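Local atomic coordinates of phage integrase (Pectobacterium atrosepticum, PDB entry 3JU0), a protein that probably binds arm-type DNA sites through this N-terminal domain, as part of a tyrosine recombinase of the phage integrase family thought to act in DNA integration. Residues N10-S13 with E17-L20. Residues are numbered along the deposited sequence; the frame is centred on the assembly and turned at random.
Sequences NAKS and EYKL
Ala11 and Leu20 mark the nearest approach of the two backbones, with their CA atoms 8.9 Å apart; no backbone hydrogen bond joins 10-13 to 17-20, and side chains span the gap. Tyr18 does most of this work. Its CG lies between the backbone N and the carbonyl carbon (chi1 68°), and the ring reaches across from the strand to set its hydroxyl against the loop. There Tyr18 OH donates to the carbonyl O of Lys12 at 2.7 Å. The acceptor lies at the edge of the ring and close to its plane, whereas seen from the carbonyl the hydroxyl sits 32° out of plane, with a C=O...OH angle of 139°. The contact rests on this bond. As modelled, Lys12 NZ also donates to Tyr18 OH (2.9 Å), but the lysine chain folds back onto its own backbone, with Lys12 CD impossibly close to Lys12 N, so its course is doubtful and the amine is only a possible second partner of the phenol. Beside the hydroxyl bond is a small apolar patch, where Ala11 CB meets Leu20 CD1 at 3.9 Å and also lies against Tyr18 OH. Leu20 also packs on Leu3, while the Ala11 carbonyl accepts a bond from Lys36. On the sheet side, Tyr18 and Leu20 pair through their backbones with Val30 and Leu28. The example illustrates how a tyrosine hydroxyl can tie an irregular connection to an edge strand: here the link between helix 5-10 and strand 18-23 is fastened to the four-stranded antiparallel sheet of the integrase arm-type DNA-binding domain.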
loop_
_atom_site.group_PDB
_atom_site.type_symbol
_atom_site.label_atom_id
_atom_site.label_comp_id
_atom_site.label_asym_id
_atom_site.label_seq_id
_atom_site.Cartn_x
_atom_site.Cartn_y
_atom_site.Cartn_z
ATOM N N ASN A 10 2.583 10.149 -12.122
ATOM C CA ASN A 10 2.893 11.540 -12.327
ATOM C C ASN A 10 3.047 12.385 -11.031
ATOM O O ASN A 10 3.503 13.558 -11.089
ATOM C CB ASN A 10 1.843 12.136 -13.240
ATOM C CG ASN A 10 1.871 11.551 -14.657
ATOM O OD1 ASN A 10 2.912 11.111 -15.164
ATOM N ND2 ASN A 10 0.742 11.664 -15.338
ATOM N N ALA A 11 2.706 11.820 -9.876
ATOM C CA ALA A 11 2.872 12.494 -8.620
ATOM C C ALA A 11 4.329 12.874 -8.417
ATOM O O ALA A 11 5.229 12.056 -8.642
ATOM C CB ALA A 11 2.361 11.648 -7.451
ATOM N N LYS A 12 4.603 14.137 -8.052
ATOM C CA LYS A 12 5.976 14.600 -7.826
ATOM C C LYS A 12 6.222 14.851 -6.356
ATOM O O LYS A 12 5.301 15.173 -5.610
ATOM C CB LYS A 12 6.222 15.893 -8.628
ATOM C CG LYS A 12 4.875 16.532 -8.925
ATOM C CD LYS A 12 3.794 15.493 -8.548
ATOM C CE LYS A 12 2.455 16.052 -8.202
ATOM N NZ LYS A 12 2.422 16.523 -6.828
ATOM N N SER A 13 7.444 14.674 -5.893
ATOM C CA SER A 13 7.757 14.950 -4.513
ATOM C C SER A 13 7.718 16.430 -4.226
ATOM O O SER A 13 8.052 17.252 -5.102
ATOM C CB SER A 13 9.091 14.392 -4.106
ATOM O OG SER A 13 10.055 14.940 -4.932
ATOM N N GLU A 17 6.595 14.916 3.029
ATOM C CA GLU A 17 5.841 13.746 2.571
ATOM C C GLU A 17 4.378 14.125 2.516
ATOM O O GLU A 17 3.888 14.978 3.307
ATOM C CB GLU A 17 6.079 12.550 3.487
ATOM C CG GLU A 17 5.506 12.625 4.858
ATOM C CD GLU A 17 5.835 11.390 5.686
ATOM O OE1 GLU A 17 6.848 10.759 5.401
ATOM O OE2 GLU A 17 5.050 11.084 6.581
ATOM N N TYR A 18 3.693 13.539 1.545
ATOM C CA TYR A 18 2.258 13.633 1.471
ATOM C C TYR A 18 1.612 12.309 1.063
ATOM O O TYR A 18 2.243 11.494 0.432
ATOM C CB TYR A 18 1.821 14.797 0.602
ATOM C CG TYR A 18 2.104 14.696 -0.864
ATOM C CD1 TYR A 18 1.187 14.128 -1.733
ATOM C CD2 TYR A 18 3.306 15.089 -1.390
ATOM C CE1 TYR A 18 1.444 13.957 -3.084
ATOM C CE2 TYR A 18 3.575 14.960 -2.722
ATOM C CZ TYR A 18 2.648 14.418 -3.592
ATOM O OH TYR A 18 2.873 14.309 -4.943
ATOM N N LYS A 19 0.322 12.167 1.394
ATOM C CA LYS A 19 -0.439 10.946 1.095
ATOM C C LYS A 19 -1.416 11.231 0.009
ATOM O O LYS A 19 -2.158 12.239 0.071
ATOM C CB LYS A 19 -1.228 10.506 2.326
ATOM C CG LYS A 19 -0.441 10.284 3.516
ATOM C CD LYS A 19 -1.398 9.862 4.623
ATOM C CE LYS A 19 -0.787 10.102 6.015
ATOM N NZ LYS A 19 0.454 10.937 6.024
ATOM N N LEU A 20 -1.535 10.343 -0.946
ATOM C CA LEU A 20 -2.594 10.312 -1.915
ATOM C C LEU A 20 -3.502 9.112 -1.584
ATOM O O LEU A 20 -3.090 7.920 -1.693
ATOM C CB LEU A 20 -2.059 10.193 -3.314
ATOM C CG LEU A 20 -1.336 11.423 -3.864
ATOM C CD1 LEU A 20 -0.809 11.096 -5.203
ATOM C CD2 LEU A 20 -2.263 12.663 -3.976
#